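Local coordinates for protein salt-tolerant glutaminase (Micrococcus luteus, PDB 3AGD) that probably catalyses the hydrolysis of L-glutamine to L-glutamate and ammonium, as a salt-tolerant member of the glutaminase family, at residues H121-V125 / R134-A138; M237-M242 / P256-G260; L331-F337 / R413-D418; R405-L411 / V437-D443. All coordinates share one frame; numbering follows the deposited sequence.

Contact 1: H121-V125 / R134-A138; sequences HQLLV and RLDRA
Arg134 reaches across the C-terminal turn of helix 114-123, its aliphatic part and its guanidinium pressed onto the carbonyls of His121 and Gln122. The tightest point is Arg134 CD against His121 O, 3.0 Å apart. A little further along, Gln122 O sits over one face of the guanidinium, 3.1 Å above its plane and displaced toward the rim; no N-H points at it, so there is no hydrogen bond. The guanidinium instead bonds through NH1 to Gly126 O in the connecting loop. Gln122 NE2 and Arg134 NH2, two donors 3.3 Å apart, do not bond each other; Asp182 accepts from the amide and pairs only weakly with the arginine, while Gln122 OE1 accepts from Gln181 N. This is a helix-loop-helix connection in the helical part of the beta-lactamase-like glutaminase fold, with helix 131-146 folded back against the end of helix 114-123. Its apolar centre is Leu124, whose CD1 packs 3.9 Å from Ala138 CB and 3.4 Å from Arg134 O while also covering a face of the His121 ring. With CG anti to the backbone N (chi1 -161°), that ring reaches Arg134, His121 CE1 lying 3.8 Å from Arg134 CB; its buried ND1 has no partner in the model. On the more open side, between partly exposed residues, Val125 CG2 meets Arg137 CB at 3.6 Å. The Arg137 guanidinium there turns to Asp77 and Glu140.

Contact 2: M237-M242 / P256-G260; sequences MTSSGM and PAKSG
Gly241 O, which also touches the aliphatic part of Lys258, receives hydrogen bonds from two waters, at 2.8 and 3.2 Å from the oxygen. Lys258-Ser259-Gly260 resembles the K(T/S)G motif of the serine beta-lactamase fold, and lies at an outer strand, 257-259, of the antiparallel sheet; helix 227-240 packs against it here. The nearer water accepts from Ser259 N at 2.9 Å and, weakly, from Lys258 NZ; the farther one accepts from NZ at 3.2 Å. A bend at chi2 (68°) and another at chi4 curl the lysine back so that NZ also donates to Ser259 O, 3.0 Å away and in the carbonyl plane. Lys258 also meets Ser64, which binds L-glutamate, so the waters join Gly241 to a lysine beside the pocket. A third water donates to Met237 O at 2.8 Å and accepts from Ala257 N, a second bridge between helix and strand. Between the bridges the backbones close directly, with Gly241 CA 3.2 Å from Ala257 O in a CA-H...O contact. Met237 CE reaches Pro256 O and Ala257 CA, while Met242 CG packs on Ala257 CB. Thr238 OG1, bonded to Val234 O, lies beside the proline ring, 3.2 Å from Pro256 CG.

Contact 3: L331-F337 / R413-D418; sequences LQGVIRF and RVDRID
Val334 CG1 sits over the centre of one face of the Arg416 guanidinium, 3.8 Å above its plane; the two side chains run alongside each other and point the same way. Asp418 OD2 lies over a face of the Arg336 guanidinium, offset toward the rim, with carboxylate and guanidinium planes 38° apart. Arg336 NH1 and Asp418 OD2, 3.6 Å apart, form a long salt bridge held by charge alone, since no N-H aims at the oxygen. A water hydrogen-bonds Asp418 OD2 and accepts from Phe337 N, while Asp418 OD1 caps Gly421 N.

The parallel pairing behind these groups is broken by a beta bulge: Gly333 is opposite Val414, but Val334 is opposite Arg416, with Asp415 as the extra residue. Gly333 turns the corner with a positive phi of 83°, and its O accepts from Asp415 N at 3.0 Å, the donor standing above the carbonyl plane. Pairing resumes with Ile335 N to Arg416 O, 2.9 Å, and Asp418 N to Ile335 O, 3.0 Å, both nearly head-on to the carbonyl. Beneath, Val414 CG2 meets Leu331 CB at 3.6 Å and Ile335 CD1 at 3.8 Å. Gln332 OE1 bonds Arg318 and also Gln332 of the second subunit, and Arg413 pairs with Glu390 of that subunit.

In this STAS-like domain, strands 326-332 and 334-335 pair in succession along one edge of strand 406-417, with 438-442 on the other; helix 337-349 follows Arg336 and helix 419-434 follows Asp418, Phe337 resting on Leu424 and Ile417 on Ile425.

Contact 4: R405-L411 / V437-D443; sequences RTVVLNL and VRVEVED
Asn410 places CG anti to its own nitrogen (chi1 -175°) and Glu442 turns CG anti to its carbonyl carbon (chi1 -54°), which brings amide and carboxylate together above the sheet. Asn410 ND2 donates to Glu442 OE1 at 2.8 Å, nearly in the amide plane; the oxygen is met on its anti side, and the two planes are 77° apart. Asn410 OD1 accepts from Ala412 N. The same carboxylate is pressed down on Val408, CG1 lying 3.3 Å from Glu442 CD. Farther along this face Glu440 OE1 touches Thr406 CG2 at 3.4 Å and forms a salt bridge with Arg438 NE, 3.1 Å away on its own strand, while the aliphatic part of Arg438 runs beside Thr406 OG1.

The backbones pair in parallel without a break, from Arg438 N to Arg405 O (2.7 Å) through Val407 N to Arg438 O (2.8 Å) and on to Leu411 N with Glu442 O. The other face is apolar: Val407 CG2 meets Val437 CG1 at 3.9 Å, and Leu411 CD1 meets Val441 CG1 at the same distance.

Strand 406-417, helix 419-434 and strand 438-442 make a beta-alpha-beta crossover of the STAS-like domain. The connecting helix lies on the apolar face, Val429 touching Leu409 and Val439; strand 326-332 bonds to strand 406-417 and sets Leu331 beside Leu409 and Leu411.

Contacts 1 and 2 belong to the glutaminase part of the chain, contacts 3 and 4 to the STAS part. The first two have centres about 21 Å apart and lie at different distances from the glutamate pocket: in contact 2 the Lys258 side chain lies about 3 Å from that of Ser64, whereas contact 1 is only near it, the His121 side chain about 5 Å from that of Tyr191. Contacts 3 and 4 share strand 406-417, their centres about 16 Å apart, and join through a probable hydrogen bond, Leu331 N to Asn410 O, 3.0 Å. Both lie away from the pocket: their centres are about 30 and 46 Å from that of contact 2. Contacts 2 and 3 both touch the second subunit.

Contact 1: H121-V125 / R134-A138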
loop_
_atom_site.group_PDB
_atom_site.type_symbol
_atom_site.label_atom_id
_atom_site.label_comp_id
_atom_site.label_asym_id
_atom_site.label_seq_id
_atom_site.Cartn_x
_atom_site.Cartn_y
_atom_site.Cartn_z
ATOM N N HIS A 121 -10.675 7.691 23.557
ATOM C CA HIS A 121 -11.812 8.536 23.901
ATOM C C HIS A 121 -11.435 9.538 24.994
ATOM O O HIS A 121 -11.861 10.691 24.962
ATOM C CB HIS A 121 -12.994 7.675 24.350
ATOM C CG HIS A 121 -14.307 8.390 24.299
ATOM N ND1 HIS A 121 -14.674 9.348 25.221
ATOM C CD2 HIS A 121 -15.320 8.328 23.402
ATOM C CE1 HIS A 121 -15.853 9.845 24.893
ATOM N NE2 HIS A 121 -16.266 9.243 23.792
ATOM N N GLN A 122 -10.618 9.087 25.942
ATOM C CA GLN A 122 -10.145 9.908 27.053
ATOM C C GLN A 122 -9.263 11.070 26.587
ATOM O O GLN A 122 -9.120 12.064 27.293
ATOM C CB GLN A 122 -9.365 9.024 28.050
ATOM C CG GLN A 122 -8.478 9.784 29.056
ATOM C CD GLN A 122 -9.237 10.312 30.264
ATOM O OE1 GLN A 122 -9.445 9.597 31.247
ATOM N NE2 GLN A 122 -9.661 11.567 30.192
ATOM N N LEU A 123 -8.684 10.945 25.397
ATOM C CA LEU A 123 -7.800 11.977 24.847
ATOM C C LEU A 123 -8.482 12.965 23.912
ATOM O O LEU A 123 -7.944 14.033 23.634
ATOM C CB LEU A 123 -6.664 11.324 24.051
ATOM C CG LEU A 123 -5.587 10.492 24.746
ATOM C CD1 LEU A 123 -4.974 9.514 23.740
ATOM C CD2 LEU A 123 -4.530 11.411 25.343
ATOM N N LEU A 124 -9.663 12.595 23.432
ATOM C CA LEU A 124 -10.418 13.369 22.451
ATOM C C LEU A 124 -10.318 14.882 22.232
ATOM O O LEU A 124 -9.983 15.304 21.130
ATOM C CB LEU A 124 -11.895 12.973 22.528
ATOM C CG LEU A 124 -12.090 11.675 21.737
ATOM C CD1 LEU A 124 -13.546 11.259 21.725
ATOM C CD2 LEU A 124 -11.573 11.889 20.313
ATOM N N VAL A 125 -10.599 15.710 23.226
ATOM C CA VAL A 125 -10.552 17.155 22.995
ATOM C C VAL A 125 -9.334 17.857 23.587
ATOM O O VAL A 125 -8.695 18.676 22.929
ATOM C CB VAL A 125 -11.835 17.823 23.542
ATOM C CG1 VAL A 125 -11.762 19.333 23.386
ATOM C CG2 VAL A 125 -13.040 17.276 22.805
ATOM N N ARG A 134 -16.322 15.529 24.973
ATOM C CA ARG A 134 -15.660 14.389 24.355
ATOM C C ARG A 134 -16.631 13.599 23.478
ATOM O O ARG A 134 -16.274 13.180 22.378
ATOM C CB ARG A 134 -15.040 13.477 25.414
ATOM C CG ARG A 134 -13.887 14.116 26.194
ATOM C CD ARG A 134 -12.818 13.073 26.497
ATOM N NE ARG A 134 -12.046 13.332 27.713
ATOM C CZ ARG A 134 -11.266 14.386 27.914
ATOM N NH1 ARG A 134 -11.141 15.311 26.982
ATOM N NH2 ARG A 134 -10.594 14.505 29.049
ATOM N N LEU A 135 -17.861 13.412 23.949
ATOM C CA LEU A 135 -18.846 12.679 23.161
ATOM C C LEU A 135 -19.162 13.499 21.914
ATOM O O LEU A 135 -19.189 12.962 20.807
ATOM C CB LEU A 135 -20.135 12.443 23.956
ATOM C CG LEU A 135 -20.896 11.148 23.635
ATOM C CD1 LEU A 135 -22.311 11.255 24.171
ATOM C CD2 LEU A 135 -20.923 10.887 22.138
ATOM N N ASP A 136 -19.399 14.798 22.090
ATOM C CA ASP A 136 -19.689 15.657 20.947
ATOM C C ASP A 136 -18.572 15.548 19.914
ATOM O O ASP A 136 -18.830 15.501 18.718
ATOM C CB ASP A 136 -19.836 17.129 21.369
ATOM C CG ASP A 136 -21.133 17.407 22.123
ATOM O OD1 ASP A 136 -22.085 16.604 22.010
ATOM O OD2 ASP A 136 -21.204 18.444 22.821
ATOM N N ARG A 137 -17.328 15.503 20.377
ATOM C CA ARG A 137 -16.186 15.407 19.470
ATOM C C ARG A 137 -16.191 14.088 18.688
ATOM O O ARG A 137 -15.910 14.066 17.487
ATOM C CB ARG A 137 -14.880 15.556 20.256
ATOM C CG ARG A 137 -13.610 15.480 19.400
ATOM C CD ARG A 137 -13.635 16.482 18.259
ATOM N NE ARG A 137 -12.363 16.525 17.547
ATOM C CZ ARG A 137 -12.246 16.731 16.239
ATOM N NH1 ARG A 137 -11.047 16.761 15.674
ATOM N NH2 ARG A 137 -13.330 16.889 15.492
ATOM N N ALA A 138 -16.513 12.989 19.363
ATOM C CA ALA A 138 -16.557 11.690 18.702
ATOM C C ALA A 138 -17.658 11.697 17.638
ATOM O O ALA A 138 -17.450 11.273 16.503
ATOM C CB ALA A 138 -16.814 10.583 19.728
#

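Contact 2: M237-M242 / P256-G260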
loop_
_atom_site.group_PDB
_atom_site.type_symbol
_atom_site.label_atom_id
_atom_site.label_comp_id
_atom_site.label_asym_id
_atom_site.label_seq_id
_atom_site.Cartn_x
_atom_site.Cartn_y
_atom_site.Cartn_z
ATOM N N MET A 237 -5.266 0.102 11.300
ATOM C CA MET A 237 -6.379 -0.747 10.877
ATOM C C MET A 237 -5.795 -2.000 10.223
ATOM O O MET A 237 -6.242 -3.121 10.462
ATOM C CB MET A 237 -7.260 -0.012 9.854
ATOM C CG MET A 237 -8.241 0.994 10.435
ATOM S SD MET A 237 -9.076 1.944 9.122
ATOM C CE MET A 237 -10.134 0.686 8.405
ATOM N N THR A 238 -4.786 -1.792 9.390
ATOM C CA THR A 238 -4.135 -2.882 8.685
ATOM C C THR A 238 -3.562 -3.907 9.659
ATOM O O THR A 238 -3.854 -5.098 9.563
ATOM C CB THR A 238 -2.998 -2.341 7.787
ATOM O OG1 THR A 238 -3.538 -1.394 6.857
ATOM C CG2 THR A 238 -2.332 -3.474 7.013
ATOM N N SER A 239 -2.763 -3.438 10.612
ATOM C CA SER A 239 -2.127 -4.321 11.588
ATOM C C SER A 239 -3.043 -5.049 12.571
ATOM O O SER A 239 -2.796 -6.212 12.895
ATOM C CB SER A 239 -1.075 -3.542 12.385
ATOM O OG SER A 239 -0.050 -3.066 11.535
ATOM N N SER A 240 -4.093 -4.383 13.046
ATOM C CA SER A 240 -4.977 -5.008 14.032
ATOM C C SER A 240 -6.471 -5.038 13.740
ATOM O O SER A 240 -7.222 -5.727 14.436
ATOM C CB SER A 240 -4.762 -4.348 15.391
ATOM O OG SER A 240 -3.394 -4.410 15.746
ATOM N N GLY A 241 -6.906 -4.304 12.725
ATOM C CA GLY A 241 -8.326 -4.288 12.407
ATOM C C GLY A 241 -9.009 -5.641 12.272
ATOM O O GLY A 241 -10.133 -5.824 12.748
ATOM N N MET A 242 -8.344 -6.594 11.622
ATOM C CA MET A 242 -8.915 -7.924 11.417
ATOM C C MET A 242 -7.995 -9.009 11.980
ATOM O O MET A 242 -7.865 -10.095 11.406
ATOM C CB MET A 242 -9.127 -8.162 9.920
ATOM C CG MET A 242 -10.020 -7.133 9.234
ATOM S SD MET A 242 -11.708 -7.131 9.859
ATOM C CE MET A 242 -12.314 -8.657 9.218
ATOM N N PRO A 256 -7.425 -2.836 4.295
ATOM C CA PRO A 256 -7.523 -2.404 5.693
ATOM C C PRO A 256 -9.000 -2.367 6.095
ATOM O O PRO A 256 -9.803 -1.712 5.436
ATOM C CB PRO A 256 -6.885 -1.021 5.664
ATOM C CG PRO A 256 -5.821 -1.168 4.598
ATOM C CD PRO A 256 -6.548 -1.939 3.515
ATOM N N ALA A 257 -9.364 -3.071 7.164
ATOM C CA ALA A 257 -10.765 -3.102 7.570
ATOM C C ALA A 257 -11.025 -3.241 9.061
ATOM O O ALA A 257 -10.126 -3.545 9.845
ATOM C CB ALA A 257 -11.484 -4.222 6.827
ATOM N N LYS A 258 -12.280 -3.011 9.434
ATOM C CA LYS A 258 -12.720 -3.130 10.819
ATOM C C LYS A 258 -14.208 -3.458 10.847
ATOM O O LYS A 258 -15.012 -2.793 10.190
ATOM C CB LYS A 258 -12.480 -1.831 11.591
ATOM C CG LYS A 258 -12.779 -1.955 13.084
ATOM C CD LYS A 258 -11.772 -2.877 13.763
ATOM C CE LYS A 258 -12.089 -3.099 15.236
ATOM N NZ LYS A 258 -13.177 -4.099 15.432
ATOM N N SER A 259 -14.570 -4.488 11.603
ATOM C CA SER A 259 -15.967 -4.881 11.722
ATOM C C SER A 259 -16.557 -4.383 13.043
ATOM O O SER A 259 -15.824 -4.004 13.963
ATOM C CB SER A 259 -16.091 -6.406 11.649
ATOM O OG SER A 259 -17.452 -6.817 11.675
ATOM N N GLY A 260 -17.888 -4.381 13.116
ATOM C CA GLY A 260 -18.602 -3.964 14.313
ATOM C C GLY A 260 -19.642 -5.036 14.602
ATOM O O GLY A 260 -20.231 -5.576 13.662
HETATM O O HOH W 1 -7.293 -4.691 8.375
HETATM O O HOH W 2 -12.883 -6.416 12.956
HETATM O O HOH W 3 -11.209 -6.636 15.669
#

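Contact 3: L331-F337 / R413-D418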
loop_
_atom_site.group_PDB
_atom_site.type_symbol
_atom_site.label_atom_id
_atom_site.label_comp_id
_atom_site.label_asym_id
_atom_site.label_seq_id
_atom_site.Cartn_x
_atom_site.Cartn_y
_atom_site.Cartn_z
ATOM N N LEU A 331 2.788 18.007 -17.804
ATOM C CA LEU A 331 2.611 17.084 -16.691
ATOM C C LEU A 331 1.125 16.894 -16.378
ATOM O O LEU A 331 0.283 17.654 -16.859
ATOM C CB LEU A 331 3.346 17.620 -15.455
ATOM C CG LEU A 331 4.820 17.989 -15.665
ATOM C CD1 LEU A 331 5.451 18.396 -14.342
ATOM C CD2 LEU A 331 5.561 16.797 -16.255
ATOM N N GLN A 332 0.802 15.885 -15.571
ATOM C CA GLN A 332 -0.595 15.611 -15.224
ATOM C C GLN A 332 -0.682 14.677 -14.016
ATOM O O GLN A 332 0.323 14.101 -13.600
ATOM C CB GLN A 332 -1.303 14.956 -16.416
ATOM C CG GLN A 332 -0.820 13.535 -16.680
ATOM C CD GLN A 332 -1.335 12.947 -17.980
ATOM O OE1 GLN A 332 -2.371 13.362 -18.497
ATOM N NE2 GLN A 332 -0.616 11.959 -18.506
ATOM N N GLY A 333 -1.891 14.542 -13.466
ATOM C CA GLY A 333 -2.136 13.658 -12.334
ATOM C C GLY A 333 -1.824 14.179 -10.944
ATOM O O GLY A 333 -1.514 15.356 -10.753
ATOM N N VAL A 334 -1.931 13.286 -9.962
ATOM C CA VAL A 334 -1.636 13.615 -8.570
ATOM C C VAL A 334 -0.147 13.348 -8.395
ATOM O O VAL A 334 0.281 12.196 -8.315
ATOM C CB VAL A 334 -2.437 12.715 -7.604
ATOM C CG1 VAL A 334 -1.911 12.860 -6.184
ATOM C CG2 VAL A 334 -3.910 13.086 -7.667
ATOM N N ILE A 335 0.639 14.416 -8.327
ATOM C CA ILE A 335 2.079 14.274 -8.225
ATOM C C ILE A 335 2.691 14.316 -6.833
ATOM O O ILE A 335 2.553 15.292 -6.096
ATOM C CB ILE A 335 2.778 15.326 -9.112
ATOM C CG1 ILE A 335 2.334 15.137 -10.565
ATOM C CG2 ILE A 335 4.297 15.188 -9.002
ATOM C CD1 ILE A 335 2.927 16.151 -11.528
ATOM N N ARG A 336 3.377 13.230 -6.496
ATOM C CA ARG A 336 4.075 13.088 -5.228
ATOM C C ARG A 336 5.466 12.588 -5.608
ATOM O O ARG A 336 5.923 12.848 -6.721
ATOM C CB ARG A 336 3.339 12.092 -4.332
ATOM C CG ARG A 336 1.937 12.575 -3.946
ATOM C CD ARG A 336 1.084 11.475 -3.334
ATOM N NE ARG A 336 1.061 11.486 -1.872
ATOM C CZ ARG A 336 2.122 11.297 -1.098
ATOM N NH1 ARG A 336 3.307 11.087 -1.644
ATOM N NH2 ARG A 336 1.997 11.299 0.223
ATOM N N PHE A 337 6.145 11.872 -4.719
ATOM C CA PHE A 337 7.482 11.394 -5.056
ATOM C C PHE A 337 7.539 10.653 -6.389
ATOM O O PHE A 337 8.345 10.985 -7.255
ATOM C CB PHE A 337 8.037 10.462 -3.984
ATOM C CG PHE A 337 9.395 9.916 -4.327
ATOM C CD1 PHE A 337 10.544 10.674 -4.100
ATOM C CD2 PHE A 337 9.522 8.677 -4.949
ATOM C CE1 PHE A 337 11.801 10.202 -4.493
ATOM C CE2 PHE A 337 10.776 8.199 -5.348
ATOM C CZ PHE A 337 11.915 8.963 -5.118
ATOM N N ARG A 413 -2.763 20.238 -16.496
ATOM C CA ARG A 413 -3.382 18.929 -16.290
ATOM C C ARG A 413 -3.024 18.304 -14.944
ATOM O O ARG A 413 -3.532 17.239 -14.596
ATOM C CB ARG A 413 -2.982 17.970 -17.413
ATOM C CG ARG A 413 -3.532 18.327 -18.787
ATOM C CD ARG A 413 -4.988 17.946 -18.920
ATOM N NE ARG A 413 -5.513 18.256 -20.249
ATOM C CZ ARG A 413 -6.715 17.884 -20.680
ATOM N NH1 ARG A 413 -7.515 17.186 -19.887
ATOM N NH2 ARG A 413 -7.121 18.213 -21.900
ATOM N N VAL A 414 -2.141 18.948 -14.191
ATOM C CA VAL A 414 -1.768 18.420 -12.889
ATOM C C VAL A 414 -2.900 18.728 -11.911
ATOM O O VAL A 414 -3.319 19.880 -11.781
ATOM C CB VAL A 414 -0.454 19.052 -12.378
ATOM C CG1 VAL A 414 -0.170 18.586 -10.955
ATOM C CG2 VAL A 414 0.696 18.655 -13.290
ATOM N N ASP A 415 -3.403 17.697 -11.241
ATOM C CA ASP A 415 -4.489 17.868 -10.285
ATOM C C ASP A 415 -3.986 18.501 -8.995
ATOM O O ASP A 415 -4.630 19.389 -8.437
ATOM C CB ASP A 415 -5.154 16.521 -10.001
ATOM C CG ASP A 415 -5.871 15.968 -11.215
ATOM O OD1 ASP A 415 -6.639 16.731 -11.840
ATOM O OD2 ASP A 415 -5.675 14.780 -11.545
ATOM N N ARG A 416 -2.839 18.034 -8.520
ATOM C CA ARG A 416 -2.226 18.573 -7.315
ATOM C C ARG A 416 -0.843 17.975 -7.118
ATOM O O ARG A 416 -0.487 16.979 -7.746
ATOM C CB ARG A 416 -3.111 18.323 -6.086
ATOM C CG ARG A 416 -3.490 16.880 -5.825
ATOM C CD ARG A 416 -4.690 16.837 -4.890
ATOM N NE ARG A 416 -5.055 15.481 -4.502
ATOM C CZ ARG A 416 -4.329 14.714 -3.697
ATOM N NH1 ARG A 416 -3.193 15.172 -3.193
ATOM N NH2 ARG A 416 -4.740 13.491 -3.392
ATOM N N ILE A 417 -0.061 18.598 -6.248
ATOM C CA ILE A 417 1.294 18.144 -5.994
ATOM C C ILE A 417 1.609 18.345 -4.518
ATOM O O ILE A 417 1.206 19.348 -3.931
ATOM C CB ILE A 417 2.286 18.953 -6.857
ATOM C CG1 ILE A 417 3.718 18.472 -6.621
ATOM C CG2 ILE A 417 2.161 20.435 -6.531
ATOM C CD1 ILE A 417 4.720 19.085 -7.575
ATOM N N ASP A 418 2.314 17.393 -3.913
ATOM C CA ASP A 418 2.652 17.528 -2.505
ATOM C C ASP A 418 3.960 18.301 -2.407
ATOM O O ASP A 418 4.583 18.604 -3.425
ATOM C CB ASP A 418 2.739 16.149 -1.827
ATOM C CG ASP A 418 4.005 15.388 -2.172
ATOM O OD1 ASP A 418 4.583 15.620 -3.254
ATOM O OD2 ASP A 418 4.411 14.533 -1.351
HETATM O O HOH W 4 -0.676 19.771 -18.445
HETATM O O HOH W 5 5.836 12.124 -1.777
#

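Contact 4: R405-L411 / V437-D443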
loop_
_atom_site.group_PDB
_atom_site.type_symbol
_atom_site.label_atom_id
_atom_site.label_comp_id
_atom_site.label_asym_id
_atom_site.label_seq_id
_atom_site.Cartn_x
_atom_site.Cartn_y
_atom_site.Cartn_z
ATOM N N ARG A 405 16.710 25.406 -26.249
ATOM C CA ARG A 405 16.823 26.733 -25.639
ATOM C C ARG A 405 15.684 27.058 -24.679
ATOM O O ARG A 405 15.866 27.796 -23.707
ATOM C CB ARG A 405 16.918 27.811 -26.731
ATOM C CG ARG A 405 18.217 27.737 -27.526
ATOM C CD ARG A 405 18.373 28.851 -28.563
ATOM N NE ARG A 405 19.773 28.934 -28.966
ATOM C CZ ARG A 405 20.263 28.486 -30.117
ATOM N NH1 ARG A 405 19.468 27.927 -31.019
ATOM N NH2 ARG A 405 21.569 28.556 -30.344
ATOM N N THR A 406 14.508 26.507 -24.943
ATOM C CA THR A 406 13.370 26.763 -24.080
ATOM C C THR A 406 12.554 25.512 -23.788
ATOM O O THR A 406 12.309 24.686 -24.667
ATOM C CB THR A 406 12.431 27.829 -24.692
ATOM O OG1 THR A 406 13.137 29.070 -24.823
ATOM C CG2 THR A 406 11.219 28.050 -23.803
ATOM N N VAL A 407 12.151 25.380 -22.532
ATOM C CA VAL A 407 11.328 24.266 -22.103
ATOM C C VAL A 407 10.084 24.869 -21.477
ATOM O O VAL A 407 10.168 25.621 -20.505
ATOM C CB VAL A 407 12.050 23.374 -21.051
ATOM C CG1 VAL A 407 11.059 22.394 -20.422
ATOM C CG2 VAL A 407 13.180 22.591 -21.715
ATOM N N VAL A 408 8.932 24.570 -22.063
ATOM C CA VAL A 408 7.666 25.057 -21.534
ATOM C C VAL A 408 7.171 23.966 -20.584
ATOM O O VAL A 408 6.909 22.843 -21.012
ATOM C CB VAL A 408 6.627 25.262 -22.660
ATOM C CG1 VAL A 408 5.309 25.742 -22.078
ATOM C CG2 VAL A 408 7.152 26.267 -23.672
ATOM N N LEU A 409 7.075 24.289 -19.298
ATOM C CA LEU A 409 6.609 23.330 -18.301
ATOM C C LEU A 409 5.141 23.623 -17.985
ATOM O O LEU A 409 4.840 24.517 -17.197
ATOM C CB LEU A 409 7.443 23.452 -17.020
ATOM C CG LEU A 409 7.806 22.162 -16.272
ATOM C CD1 LEU A 409 8.273 22.514 -14.863
ATOM C CD2 LEU A 409 6.608 21.228 -16.204
ATOM N N ASN A 410 4.234 22.865 -18.593
ATOM C CA ASN A 410 2.801 23.070 -18.387
ATOM C C ASN A 410 2.192 22.150 -17.321
ATOM O O ASN A 410 2.232 20.921 -17.441
ATOM C CB ASN A 410 2.061 22.886 -19.712
ATOM C CG ASN A 410 0.587 23.207 -19.600
ATOM O OD1 ASN A 410 -0.162 22.514 -18.908
ATOM N ND2 ASN A 410 0.162 24.270 -20.276
ATOM N N LEU A 411 1.605 22.761 -16.293
ATOM C CA LEU A 411 1.002 22.029 -15.180
ATOM C C LEU A 411 -0.534 22.078 -15.162
ATOM O O LEU A 411 -1.159 21.675 -14.178
ATOM C CB LEU A 411 1.532 22.594 -13.856
ATOM C CG LEU A 411 3.034 22.878 -13.760
ATOM C CD1 LEU A 411 3.340 23.508 -12.417
ATOM C CD2 LEU A 411 3.824 21.601 -13.944
ATOM N N VAL A 437 19.192 26.963 -20.029
ATOM C CA VAL A 437 17.939 26.709 -20.730
ATOM C C VAL A 437 16.850 27.587 -20.132
ATOM O O VAL A 437 16.764 27.742 -18.914
ATOM C CB VAL A 437 17.486 25.234 -20.609
ATOM C CG1 VAL A 437 16.105 25.058 -21.260
ATOM C CG2 VAL A 437 18.507 24.322 -21.272
ATOM N N ARG A 438 16.026 28.168 -20.992
ATOM C CA ARG A 438 14.947 29.016 -20.519
ATOM C C ARG A 438 13.747 28.163 -20.144
ATOM O O ARG A 438 13.290 27.330 -20.927
ATOM C CB ARG A 438 14.536 30.019 -21.595
ATOM C CG ARG A 438 13.214 30.677 -21.293
ATOM C CD ARG A 438 12.786 31.673 -22.351
ATOM N NE ARG A 438 11.506 32.255 -21.966
ATOM C CZ ARG A 438 11.007 33.377 -22.466
ATOM N NH1 ARG A 438 11.682 34.049 -23.387
ATOM N NH2 ARG A 438 9.848 33.843 -22.021
ATOM N N VAL A 439 13.230 28.380 -18.944
ATOM C CA VAL A 439 12.080 27.625 -18.489
ATOM C C VAL A 439 10.900 28.533 -18.185
ATOM O O VAL A 439 10.988 29.411 -17.332
ATOM C CB VAL A 439 12.405 26.833 -17.211
ATOM C CG1 VAL A 439 11.212 25.979 -16.818
ATOM C CG2 VAL A 439 13.638 25.979 -17.428
ATOM N N GLU A 440 9.797 28.342 -18.891
ATOM C CA GLU A 440 8.624 29.141 -18.602
ATOM C C GLU A 440 7.542 28.192 -18.118
ATOM O O GLU A 440 7.086 27.312 -18.850
ATOM C CB GLU A 440 8.182 29.945 -19.825
ATOM C CG GLU A 440 7.915 29.168 -21.081
ATOM C CD GLU A 440 7.967 30.071 -22.301
ATOM O OE1 GLU A 440 9.085 30.461 -22.710
ATOM O OE2 GLU A 440 6.892 30.406 -22.842
ATOM N N VAL A 441 7.169 28.361 -16.853
ATOM C CA VAL A 441 6.169 27.515 -16.222
ATOM C C VAL A 441 4.746 28.032 -16.389
ATOM O O VAL A 441 4.390 29.087 -15.861
ATOM C CB VAL A 441 6.459 27.360 -14.707
ATOM C CG1 VAL A 441 5.506 26.342 -14.097
ATOM C CG2 VAL A 441 7.904 26.940 -14.491
ATOM N N GLU A 442 3.939 27.280 -17.132
ATOM C CA GLU A 442 2.543 27.629 -17.356
ATOM C C GLU A 442 1.777 26.934 -16.236
ATOM O O GLU A 442 1.489 25.738 -16.312
ATOM C CB GLU A 442 2.089 27.129 -18.727
ATOM C CG GLU A 442 2.992 27.605 -19.859
ATOM C CD GLU A 442 2.471 27.232 -21.231
ATOM O OE1 GLU A 442 2.021 26.079 -21.407
ATOM O OE2 GLU A 442 2.524 28.088 -22.141
ATOM N N ASP A 443 1.464 27.700 -15.195
ATOM C CA ASP A 443 0.782 27.189 -14.014
ATOM C C ASP A 443 -0.456 28.031 -13.685
ATOM O O ASP A 443 -0.455 28.798 -12.724
ATOM C CB ASP A 443 1.782 27.208 -12.848
ATOM C CG ASP A 443 1.268 26.509 -11.605
ATOM O OD1 ASP A 443 0.279 25.750 -11.697
ATOM O OD2 ASP A 443 1.875 26.710 -10.528
#